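Long-range contacts in tryptophan--tRNA ligase (Aeropyrum pernix, PDB 3A04), which catalyses the ATP-dependent attachment of tryptophan to its cognate tRNA, releasing AMP and diphosphate, as a class I aminoacyl-tRNA synthetase: residues V91-I95 against M136-L141; F148-N153 against L366-P370; F77-G81 against V116-G120. One frame throughout, in Å; residues are numbered along the deposited sequence.

Interaction 1. Residues V91-I95 against M136-L141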
ATOM      1  N   VAL A  91       5.788  26.077  -7.116  1.00 26.57           N
ATOM      2  CA  VAL A  91       4.482  26.696  -6.798  1.00 26.05           C
ATOM      3  C   VAL A  91       4.156  27.802  -7.766  1.00 27.15           C
ATOM      4  O   VAL A  91       2.994  28.037  -8.106  1.00 26.79           O
ATOM      5  CB  VAL A  91       4.466  27.251  -5.318  1.00 28.67           C
ATOM      6  CG1 VAL A  91       3.174  27.926  -4.971  1.00 24.23           C
ATOM      7  CG2 VAL A  91       4.637  26.053  -4.387  1.00 25.70           C
ATOM      8  N   ASP A  92       5.186  28.556  -8.166  1.00 26.78           N
ATOM      9  CA  ASP A  92       4.939  29.613  -9.146  1.00 29.10           C
ATOM     10  C   ASP A  92       4.346  29.021 -10.435  1.00 28.51           C
ATOM     11  O   ASP A  92       3.483  29.627 -11.027  1.00 26.87           O
ATOM     12  CB  ASP A  92       6.276  30.297  -9.485  1.00 29.18           C
ATOM     13  CG  ASP A  92       6.656  31.388  -8.404  1.00 35.83           C
ATOM     14  OD1 ASP A  92       5.778  31.884  -7.575  1.00 35.80           O
ATOM     15  OD2 ASP A  92       7.856  31.655  -8.341  1.00 36.04           O
ATOM     16  N   GLN A  93       4.850  27.867 -10.876  1.00 27.93           N
ATOM     17  CA  GLN A  93       4.243  27.182 -12.077  1.00 28.58           C
ATOM     18  C   GLN A  93       2.798  26.718 -11.755  1.00 28.87           C
ATOM     19  O   GLN A  93       1.941  26.843 -12.559  1.00 29.19           O
ATOM     20  CB  GLN A  93       5.088  25.942 -12.428  1.00 30.18           C
ATOM     21  CG  GLN A  93       6.478  26.353 -12.864  1.00 26.31           C
ATOM     22  CD  GLN A  93       7.341  25.204 -13.192  1.00 30.79           C
ATOM     23  OE1 GLN A  93       7.042  24.436 -14.100  1.00 30.67           O
ATOM     24  NE2 GLN A  93       8.415  25.016 -12.410  1.00 32.76           N
ATOM     25  N   LEU A  94       2.523  26.194 -10.561  1.00 27.51           N
ATOM     26  CA  LEU A  94       1.104  25.966 -10.202  1.00 27.61           C
ATOM     27  C   LEU A  94       0.214  27.162 -10.224  1.00 28.45           C
ATOM     28  O   LEU A  94      -0.942  27.064 -10.690  1.00 28.36           O
ATOM     29  CB  LEU A  94       0.931  25.276  -8.824  1.00 26.66           C
ATOM     30  CG  LEU A  94       1.886  24.127  -8.498  1.00 26.70           C
ATOM     31  CD1 LEU A  94       1.665  23.653  -7.008  1.00 25.09           C
ATOM     32  CD2 LEU A  94       1.619  22.966  -9.496  1.00 27.21           C
ATOM     33  N   ILE A  95       0.711  28.308  -9.715  1.00 26.74           N
ATOM     34  CA  ILE A  95      -0.154  29.507  -9.661  1.00 27.86           C
ATOM     35  C   ILE A  95      -0.439  29.980 -11.057  1.00 27.36           C
ATOM     36  O   ILE A  95      -1.549  30.331 -11.398  1.00 28.07           O
ATOM     37  CB  ILE A  95       0.558  30.674  -8.849  1.00 28.94           C
ATOM     38  CG1 ILE A  95       0.609  30.220  -7.368  1.00 29.40           C
ATOM     39  CG2 ILE A  95      -0.189  32.010  -8.994  1.00 28.48           C
ATOM     40  CD1 ILE A  95       1.466  31.122  -6.411  1.00 28.09           C
ATOM     41  N   MET A 136       2.663  28.146   0.510  1.00 26.66           N
ATOM     42  CA  MET A 136       2.021  28.122  -0.799  1.00 26.99           C
ATOM     43  C   MET A 136       0.840  29.106  -0.916  1.00 26.59           C
ATOM     44  O   MET A 136       0.670  29.801  -1.900  1.00 26.98           O
ATOM     45  CB  MET A 136       1.501  26.709  -1.047  1.00 25.94           C
ATOM     46  CG  MET A 136       2.689  25.818  -1.419  1.00 29.60           C
ATOM     47  SD  MET A 136       1.958  24.166  -1.847  1.00 33.41           S
ATOM     48  CE  MET A 136       2.836  23.187  -0.689  1.00 34.02           C
ATOM     49  N   ILE A 137       0.030  29.170   0.121  1.00 29.03           N
ATOM     50  CA  ILE A 137      -1.099  30.110   0.141  1.00 30.51           C
ATOM     51  C   ILE A 137      -0.579  31.595   0.101  1.00 30.72           C
ATOM     52  O   ILE A 137      -1.130  32.434  -0.606  1.00 31.93           O
ATOM     53  CB  ILE A 137      -1.892  29.934   1.475  1.00 30.87           C
ATOM     54  CG1 ILE A 137      -2.574  28.560   1.578  1.00 37.09           C
ATOM     55  CG2 ILE A 137      -3.014  30.990   1.615  1.00 31.35           C
ATOM     56  CD1 ILE A 137      -3.232  28.097   0.341  1.00 36.36           C
ATOM     57  N   ALA A 138       0.457  31.856   0.886  1.00 31.06           N
ATOM     58  CA  ALA A 138       1.025  33.220   1.000  1.00 32.87           C
ATOM     59  C   ALA A 138       1.661  33.624  -0.344  1.00 32.87           C
ATOM     60  O   ALA A 138       1.735  34.846  -0.682  1.00 33.05           O
ATOM     61  CB  ALA A 138       2.040  33.245   2.109  1.00 31.20           C
ATOM     62  N   LEU A 139       2.118  32.618  -1.116  1.00 31.06           N
ATOM     63  CA  LEU A 139       2.591  32.877  -2.469  1.00 31.08           C
ATOM     64  C   LEU A 139       1.532  33.215  -3.464  1.00 31.38           C
ATOM     65  O   LEU A 139       1.853  33.789  -4.485  1.00 30.90           O
ATOM     66  CB  LEU A 139       3.440  31.699  -3.039  1.00 31.88           C
ATOM     67  CG  LEU A 139       4.886  31.510  -2.590  1.00 30.60           C
ATOM     68  CD1 LEU A 139       5.461  30.172  -3.139  1.00 33.28           C
ATOM     69  CD2 LEU A 139       5.890  32.740  -2.973  1.00 26.08           C
ATOM     70  N   GLY A 140       0.292  32.775  -3.245  1.00 31.25           N
ATOM     71  CA  GLY A 140      -0.810  33.144  -4.090  1.00 33.25           C
ATOM     72  C   GLY A 140      -1.625  31.956  -4.590  1.00 33.70           C
ATOM     73  O   GLY A 140      -2.489  32.119  -5.435  1.00 34.70           O
ATOM     74  N   LEU A 141      -1.288  30.750  -4.124  1.00 33.04           N
ATOM     75  CA  LEU A 141      -2.085  29.568  -4.470  1.00 31.51           C
ATOM     76  C   LEU A 141      -3.451  29.716  -3.782  1.00 31.81           C
ATOM     77  O   LEU A 141      -3.527  30.147  -2.634  1.00 31.20           O
ATOM     78  CB  LEU A 141      -1.362  28.268  -4.050  1.00 32.31           C
ATOM     79  CG  LEU A 141      -1.567  27.004  -4.894  1.00 33.05           C
ATOM     80  CD1 LEU A 141      -1.423  27.180  -6.454  1.00 26.14           C
ATOM     81  CD2 LEU A 141      -0.672  25.786  -4.358  1.00 28.72           C
TER
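The CA atoms of Val91 and Met136 come within 6.6 Å, and one helical turn further on Ile95 meets Leu141 with CA atoms 5.5 Å apart. Helix 85-99 thus lies against the C-terminal end of helix 121-139, where the chain turns out of the helix. Gly140 makes that turn at positive phi (129°) in a Schellman motif: Met136 O takes both Gly140 N and Leu141 N, which reach it from opposite faces of its carbonyl plane. A CB at Gly140 would be jammed against the preceding carbonyl oxygen and would also crowd the end of Ile95.

The side chains that meet across the contact are apolar. Val91 divides its two methyls: CG2 packs on Met136 CG at 3.6 Å, the two side chains crossing at about a right angle, while CG1, which stands anti to the backbone N (chi1 178°), meets Leu139 CD1 at 3.7 Å. Ile95 starts out along the flank but extends (chi2 171°) until its CD1 methyl lies over the helix end, 3.3 Å from Leu139 O and 3.6 Å from Leu141 N, so this methyl covers the backbone of the Schellman turn. Leu141 answers by sending CD1 between two residues of the other helix; it lies 3.8 Å from Ile95 CG1 and equally near Leu94 CB.

In the Rossmann fold of class I synthetases both helices belong to beta-alpha-beta crossovers. Leu94, Met136 and Leu141 all pack on Val106 of strand 103-108, Leu94 also touches Val73 and Thr75 of strand 72-77, and on another flank Leu139 touches Phe348 and His352 of helix 334-364.

Interaction 2. Residues F148-N153 against L366-P370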
ATOM      1  N   PHE A 148      -5.480  20.232  -1.497  1.00 26.49           N
ATOM      2  CA  PHE A 148      -4.303  19.700  -0.787  1.00 27.64           C
ATOM      3  C   PHE A 148      -4.741  18.382  -0.139  1.00 27.42           C
ATOM      4  O   PHE A 148      -5.866  18.324   0.370  1.00 27.35           O
ATOM      5  CB  PHE A 148      -3.910  20.612   0.375  1.00 26.88           C
ATOM      6  CG  PHE A 148      -3.478  22.044  -0.071  1.00 30.23           C
ATOM      7  CD1 PHE A 148      -2.159  22.289  -0.437  1.00 29.50           C
ATOM      8  CD2 PHE A 148      -4.399  23.088  -0.116  1.00 31.18           C
ATOM      9  CE1 PHE A 148      -1.724  23.594  -0.841  1.00 27.59           C
ATOM     10  CE2 PHE A 148      -3.967  24.433  -0.501  1.00 32.23           C
ATOM     11  CZ  PHE A 148      -2.640  24.645  -0.855  1.00 31.39           C
ATOM     12  N   TYR A 149      -3.806  17.401  -0.016  1.00 25.48           N
ATOM     13  CA  TYR A 149      -4.132  16.184   0.684  1.00 25.09           C
ATOM     14  C   TYR A 149      -2.920  15.515   1.181  1.00 24.82           C
ATOM     15  O   TYR A 149      -1.787  15.767   0.640  1.00 24.53           O
ATOM     16  CB  TYR A 149      -4.970  15.242  -0.221  1.00 25.28           C
ATOM     17  CG  TYR A 149      -4.160  14.586  -1.316  1.00 26.99           C
ATOM     18  CD1 TYR A 149      -3.464  13.373  -1.078  1.00 20.64           C
ATOM     19  CD2 TYR A 149      -4.068  15.214  -2.561  1.00 24.61           C
ATOM     20  CE1 TYR A 149      -2.698  12.739  -2.154  1.00 26.48           C
ATOM     21  CE2 TYR A 149      -3.306  14.642  -3.654  1.00 24.26           C
ATOM     22  CZ  TYR A 149      -2.643  13.391  -3.396  1.00 23.10           C
ATOM     23  OH  TYR A 149      -1.855  12.816  -4.363  1.00 25.66           O
ATOM     24  N   PHE A 150      -3.131  14.594   2.136  1.00 24.92           N
ATOM     25  CA  PHE A 150      -2.055  13.775   2.701  1.00 25.90           C
ATOM     26  C   PHE A 150      -2.169  12.371   2.086  1.00 25.97           C
ATOM     27  O   PHE A 150      -3.298  11.868   1.966  1.00 25.81           O
ATOM     28  CB  PHE A 150      -2.204  13.585   4.213  1.00 24.73           C
ATOM     29  CG  PHE A 150      -2.003  14.842   4.997  1.00 29.17           C
ATOM     30  CD1 PHE A 150      -0.729  15.231   5.400  1.00 29.19           C
ATOM     31  CD2 PHE A 150      -3.087  15.658   5.328  1.00 32.30           C
ATOM     32  CE1 PHE A 150      -0.549  16.457   6.188  1.00 28.32           C
ATOM     33  CE2 PHE A 150      -2.882  16.897   6.099  1.00 29.90           C
ATOM     34  CZ  PHE A 150      -1.659  17.249   6.498  1.00 28.85           C
ATOM     35  N   GLN A 151      -1.028  11.823   1.682  1.00 24.49           N
ATOM     36  CA  GLN A 151      -0.935  10.444   1.177  1.00 25.06           C
ATOM     37  C   GLN A 151      -1.589   9.469   2.180  1.00 26.25           C
ATOM     38  O   GLN A 151      -2.162   8.487   1.739  1.00 26.21           O
ATOM     39  CB  GLN A 151       0.508   9.949   1.012  1.00 24.75           C
ATOM     40  CG  GLN A 151       1.272  10.676  -0.130  1.00 24.10           C
ATOM     41  CD  GLN A 151       2.731  10.240  -0.195  1.00 24.69           C
ATOM     42  OE1 GLN A 151       3.353   9.888   0.795  1.00 27.19           O
ATOM     43  NE2 GLN A 151       3.288  10.336  -1.391  1.00 25.27           N
ATOM     44  N   THR A 152      -1.552   9.774   3.466  1.00 25.95           N
ATOM     45  CA  THR A 152      -2.016   8.816   4.443  1.00 26.64           C
ATOM     46  C   THR A 152      -3.485   9.112   4.758  1.00 26.88           C
ATOM     47  O   THR A 152      -4.053   8.493   5.674  1.00 28.10           O
ATOM     48  CB  THR A 152      -1.229   8.802   5.785  1.00 26.11           C
ATOM     49  OG1 THR A 152      -1.351  10.082   6.412  1.00 28.86           O
ATOM     50  CG2 THR A 152       0.279   8.397   5.615  1.00 27.50           C
ATOM     51  N   ASN A 153      -4.088  10.037   4.057  1.00 25.44           N
ATOM     52  CA  ASN A 153      -5.503  10.314   4.385  1.00 27.85           C
ATOM     53  C   ASN A 153      -6.338  10.574   3.160  1.00 28.41           C
ATOM     54  O   ASN A 153      -7.144  11.514   3.105  1.00 31.20           O
ATOM     55  CB  ASN A 153      -5.629  11.478   5.427  1.00 27.17           C
ATOM     56  CG  ASN A 153      -6.963  11.453   6.167  1.00 30.66           C
ATOM     57  OD1 ASN A 153      -7.561  10.389   6.291  1.00 29.08           O
ATOM     58  ND2 ASN A 153      -7.452  12.609   6.632  1.00 32.17           N
ATOM     59  N   LEU A 366      -7.716  23.859   5.602  1.00 46.96           N
ATOM     60  CA  LEU A 366      -7.772  23.364   4.220  1.00 45.54           C
ATOM     61  C   LEU A 366      -7.522  21.843   4.099  1.00 45.44           C
ATOM     62  O   LEU A 366      -7.598  21.257   2.985  1.00 45.30           O
ATOM     63  CB  LEU A 366      -6.756  24.095   3.345  1.00 44.74           C
ATOM     64  CG  LEU A 366      -6.760  25.619   3.460  1.00 45.60           C
ATOM     65  CD1 LEU A 366      -5.674  26.140   2.503  1.00 43.33           C
ATOM     66  CD2 LEU A 366      -8.137  26.170   3.099  1.00 44.88           C
ATOM     67  N   VAL A 367      -7.224  21.208   5.221  1.00 44.71           N
ATOM     68  CA  VAL A 367      -6.913  19.778   5.216  1.00 44.41           C
ATOM     69  C   VAL A 367      -7.483  19.068   6.425  1.00 43.88           C
ATOM     70  O   VAL A 367      -7.759  19.701   7.427  1.00 42.55           O
ATOM     71  CB  VAL A 367      -5.417  19.519   5.168  1.00 44.04           C
ATOM     72  CG1 VAL A 367      -4.868  19.927   3.799  1.00 47.41           C
ATOM     73  CG2 VAL A 367      -4.695  20.236   6.298  1.00 44.46           C
ATOM     74  N   GLU A 368      -7.682  17.758   6.301  1.00 43.53           N
ATOM     75  CA  GLU A 368      -8.024  16.936   7.454  1.00 43.14           C
ATOM     76  C   GLU A 368      -6.768  16.169   7.798  1.00 40.16           C
ATOM     77  O   GLU A 368      -6.330  15.278   7.043  1.00 39.93           O
ATOM     78  CB  GLU A 368      -9.184  15.955   7.151  1.00 44.63           C
ATOM     79  CG  GLU A 368      -9.638  15.179   8.434  1.00 51.48           C
ATOM     80  CD  GLU A 368     -10.677  14.019   8.127  1.00 61.95           C
ATOM     81  OE1 GLU A 368     -11.871  14.326   7.884  1.00 62.26           O
ATOM     82  OE2 GLU A 368     -10.271  12.816   8.156  1.00 62.34           O
ATOM     83  N   PRO A 369      -6.167  16.506   8.905  1.00 38.34           N
ATOM     84  CA  PRO A 369      -4.965  15.740   9.216  1.00 37.73           C
ATOM     85  C   PRO A 369      -5.327  14.264   9.555  1.00 35.17           C
ATOM     86  O   PRO A 369      -6.396  14.004  10.060  1.00 33.15           O
ATOM     87  CB  PRO A 369      -4.410  16.429  10.457  1.00 36.74           C
ATOM     88  CG  PRO A 369      -5.198  17.743  10.568  1.00 39.13           C
ATOM     89  CD  PRO A 369      -6.440  17.613   9.839  1.00 39.54           C
ATOM     90  N   PRO A 370      -4.414  13.319   9.292  1.00 34.56           N
ATOM     91  CA  PRO A 370      -4.739  11.952   9.577  1.00 33.07           C
ATOM     92  C   PRO A 370      -4.802  11.800  11.112  1.00 34.49           C
ATOM     93  O   PRO A 370      -4.049  12.474  11.853  1.00 33.20           O
ATOM     94  CB  PRO A 370      -3.518  11.200   9.039  1.00 32.84           C
ATOM     95  CG  PRO A 370      -2.408  12.270   8.995  1.00 34.78           C
ATOM     96  CD  PRO A 370      -3.160  13.444   8.519  1.00 33.81           C
TER
HETATM   97  O   HOH W   1      -7.669  21.223   0.162  1.00 36.09           O
HETATM   98  O   HOH W   2     -10.011   9.703   7.011  1.00 42.22           O
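From Phe148 to Asn153 the chain runs in the same direction as Leu366-Pro370, the two closing to 5.5 Å between the CA atoms of Asn153 and Pro370. Strand 147-150 is, within this chain, an edge strand of the Rossmann-fold sheet, and the C-terminal tail passes beside it after helix 334-364.

Val367 wedges between two aromatic side chains: its CG1 touches Phe148 CB at 3.6 Å, and its CB lies 3.8 Å from Phe150 CE2. Pro370 comes over one face of the Phe150 ring in a CH-pi contact, with CD 4.0 Å from the ring centroid and 17° off the normal. Leu366 runs side by side with Phe148. Pro370 CG also lies against Thr152 OG1, which is hydrogen-bonded to Asp110 and Arg121; Thr152 O accepts from Arg160 of the second subunit, so the contact reaches the dimer interface.

Asn153 makes the direct polar join. Its chi1 of -159° carries the amide out to the tail, where ND2 gives one hydrogen bond to Glu368 O at 2.9 Å and a second, longer one to Glu368 OE2 at 3.2 Å. Both acceptors lie close to the amide plane, although ND2 stands above both the carbonyl and the carboxylate planes of Glu368. Were Asn153 replaced by an alanine, Glu368 O and OE2 would probably both lose this donor, and the glutamate side chain would be freer to swing.

At the Phe148 end a water accepts a hydrogen bond from Phe148 N at 2.9 Å and lies 2.8 Å from Leu366 O, to which it can donate.

Interaction 3. Residues F77-G81 against V116-G120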
ATOM      1  N   PHE A  77       4.958  17.393  -2.413  1.00 26.01           N
ATOM      2  CA  PHE A  77       6.016  17.981  -1.544  1.00 27.71           C
ATOM      3  C   PHE A  77       6.252  17.042  -0.366  1.00 27.54           C
ATOM      4  O   PHE A  77       5.305  16.500   0.278  1.00 27.32           O
ATOM      5  CB  PHE A  77       5.618  19.359  -0.975  1.00 26.70           C
ATOM      6  CG  PHE A  77       5.526  20.446  -2.019  1.00 28.37           C
ATOM      7  CD1 PHE A  77       4.359  20.646  -2.710  1.00 27.53           C
ATOM      8  CD2 PHE A  77       6.647  21.171  -2.375  1.00 29.08           C
ATOM      9  CE1 PHE A  77       4.274  21.562  -3.785  1.00 33.53           C
ATOM     10  CE2 PHE A  77       6.546  22.216  -3.421  1.00 30.29           C
ATOM     11  CZ  PHE A  77       5.388  22.353  -4.104  1.00 31.29           C
ATOM     12  N   MET A  78       7.519  16.836  -0.115  1.00 28.11           N
ATOM     13  CA  MET A  78       8.068  16.143   1.059  1.00 29.05           C
ATOM     14  C   MET A  78       8.066  17.121   2.231  1.00 29.46           C
ATOM     15  O   MET A  78       8.728  18.193   2.136  1.00 30.12           O
ATOM     16  CB  MET A  78       9.511  15.679   0.735  1.00 30.09           C
ATOM     17  CG  MET A  78      10.284  15.056   1.959  1.00 27.90           C
ATOM     18  SD  MET A  78       9.397  13.741   2.831  1.00 34.72           S
ATOM     19  CE  MET A  78       9.335  12.548   1.526  1.00 28.23           C
ATOM     20  N   PRO A  79       7.310  16.815   3.314  1.00 28.35           N
ATOM     21  CA  PRO A  79       7.242  17.785   4.445  1.00 30.54           C
ATOM     22  C   PRO A  79       8.424  17.627   5.379  1.00 31.82           C
ATOM     23  O   PRO A  79       8.263  17.106   6.463  1.00 33.27           O
ATOM     24  CB  PRO A  79       5.964  17.407   5.168  1.00 30.44           C
ATOM     25  CG  PRO A  79       5.852  15.843   4.940  1.00 27.71           C
ATOM     26  CD  PRO A  79       6.329  15.709   3.482  1.00 29.76           C
ATOM     27  N   SER A  80       9.604  18.073   4.936  1.00 31.43           N
ATOM     28  CA  SER A  80      10.805  17.944   5.679  1.00 33.74           C
ATOM     29  C   SER A  80      11.540  19.285   5.474  1.00 36.22           C
ATOM     30  O   SER A  80      11.681  19.712   4.305  1.00 34.25           O
ATOM     31  CB  SER A  80      11.675  16.900   4.967  1.00 34.22           C
ATOM     32  OG  SER A  80      12.804  16.644   5.787  1.00 42.00           O
ATOM     33  N   GLY A  81      12.044  19.908   6.556  1.00 36.20           N
ATOM     34  CA  GLY A  81      12.875  21.113   6.389  1.00 36.57           C
ATOM     35  C   GLY A  81      12.092  22.315   5.936  1.00 36.91           C
ATOM     36  O   GLY A  81      10.860  22.295   5.872  1.00 38.65           O
ATOM     37  N   VAL A 116      10.227   6.281   4.708  1.00 34.37           N
ATOM     38  CA  VAL A 116      11.565   6.337   4.096  1.00 36.34           C
ATOM     39  C   VAL A 116      12.399   7.292   4.990  1.00 39.07           C
ATOM     40  O   VAL A 116      13.539   6.959   5.373  1.00 39.39           O
ATOM     41  CB  VAL A 116      11.562   6.847   2.630  1.00 35.89           C
ATOM     42  CG1 VAL A 116      13.018   7.005   2.064  1.00 39.09           C
ATOM     43  CG2 VAL A 116      10.780   5.908   1.713  1.00 31.82           C
ATOM     44  N   ARG A 117      11.880   8.463   5.310  1.00 37.41           N
ATOM     45  CA  ARG A 117      12.801   9.473   5.948  1.00 40.03           C
ATOM     46  C   ARG A 117      12.762   9.452   7.452  1.00 40.19           C
ATOM     47  O   ARG A 117      13.461  10.223   8.095  1.00 40.33           O
ATOM     48  CB  ARG A 117      12.459  10.869   5.499  1.00 39.02           C
ATOM     49  CG  ARG A 117      12.404  11.005   4.015  1.00 41.73           C
ATOM     50  CD  ARG A 117      13.688  11.528   3.462  1.00 50.11           C
ATOM     51  NE  ARG A 117      13.478  11.954   2.069  1.00 52.55           N
ATOM     52  CZ  ARG A 117      13.537  13.217   1.632  1.00 51.83           C
ATOM     53  NH1 ARG A 117      13.838  14.246   2.474  1.00 46.26           N
ATOM     54  NH2 ARG A 117      13.308  13.431   0.338  1.00 47.94           N
ATOM     55  N   ARG A 118      11.877   8.623   8.010  1.00 39.31           N
ATOM     56  CA  ARG A 118      11.792   8.416   9.445  1.00 40.37           C
ATOM     57  C   ARG A 118      11.372   9.681  10.144  1.00 38.51           C
ATOM     58  O   ARG A 118      11.803   9.957  11.244  1.00 38.31           O
ATOM     59  CB  ARG A 118      13.126   7.874  10.037  1.00 41.84           C
ATOM     60  CG  ARG A 118      13.438   6.420   9.693  1.00 48.03           C
ATOM     61  CD  ARG A 118      14.920   5.977  10.088  1.00 56.98           C
ATOM     62  NE  ARG A 118      15.892   6.789   9.336  1.00 67.00           N
ATOM     63  CZ  ARG A 118      16.909   7.486   9.863  1.00 72.97           C
ATOM     64  NH1 ARG A 118      17.168   7.440  11.174  1.00 74.50           N
ATOM     65  NH2 ARG A 118      17.695   8.222   9.074  1.00 72.96           N
ATOM     66  N   ILE A 119      10.523  10.460   9.505  1.00 37.04           N
ATOM     67  CA  ILE A 119       9.978  11.662  10.123  1.00 35.87           C
ATOM     68  C   ILE A 119       8.681  11.345  10.873  1.00 37.33           C
ATOM     69  O   ILE A 119       7.732  10.784  10.279  1.00 36.73           O
ATOM     70  CB  ILE A 119       9.717  12.711   9.053  1.00 35.07           C
ATOM     71  CG1 ILE A 119      11.070  13.153   8.460  1.00 33.67           C
ATOM     72  CG2 ILE A 119       8.994  13.935   9.592  1.00 36.65           C
ATOM     73  CD1 ILE A 119      10.818  13.999   7.236  1.00 36.74           C
ATOM     74  N   GLY A 120       8.627  11.732  12.150  1.00 35.81           N
ATOM     75  CA  GLY A 120       7.415  11.524  12.979  1.00 34.59           C
ATOM     76  C   GLY A 120       6.103  12.035  12.424  1.00 34.93           C
ATOM     77  O   GLY A 120       6.055  13.026  11.657  1.00 34.51           O
TER
HETATM   78  O   HOH W   3      14.552  14.252   4.852  1.00 60.48           O
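Ser80 OG lies 3.1 Å from a water that also approaches Arg117 NH1, but so closely in the model that this second link is doubtful. Directly, Ser80 OG and Arg117 NH1 stay 4.2 Å apart.

Met78 lies against the same guanidinium from a different direction. A chi1 of 174° swings Met78 CG out to Arg117, where it sits over one face of the flat group, offset toward the rim, 3.7 Å from NH1 and 3.8 Å from CZ. The arginine chain bends at chi2 (-96°) on its way to this methylene.

Pro79, Ser80 and Gly81 open the 'HIGH' region, which runs from the loop after strand 72-77 into the start of helix 85-99 and, in class I synthetases, lies at the ATP site of the Rossmann fold. Pro79 is the centre of an inverse gamma turn, closed by a weak bond from Ser80 N to Met78 O. Just after it, the Ser80 side chain points toward Ile119, whose CD1 methyl rests 3.6 Å from Ser80 OG and 3.8 Å from Ser80 CB. The same methyl lies 4.1 Å from Pro79 O, a buried oxygen with no polar partner in the model. Ser80 O, in contrast, accepts from Tyr132 OH of helix 121-139, the helix that begins right after Gly120, its N-cap residue.

How the interactions relate
From the N terminus, 77-81 comes first, at the end of strand 72-77; segment 91-95 follows on helix 85-99. Interaction 3 then closes its loop at 116-120, just before helix 121-139, and interaction 1 closes at that helix's far end, so the two loops cross. Phe77 joins them, touching Met136 CE and Val91 CG2. Interaction 2 follows in series: it opens at 148-153 and closes more than 200 residues later at the C-terminal tail. Ile137 CD1 links it to interaction 1, packing on both Phe148 and Leu366. Interactions 2 and 3 do not touch. Together they tie the loop after strand 72-77, the two crossover helices, strand 147-150 and the C-terminal tail to one another.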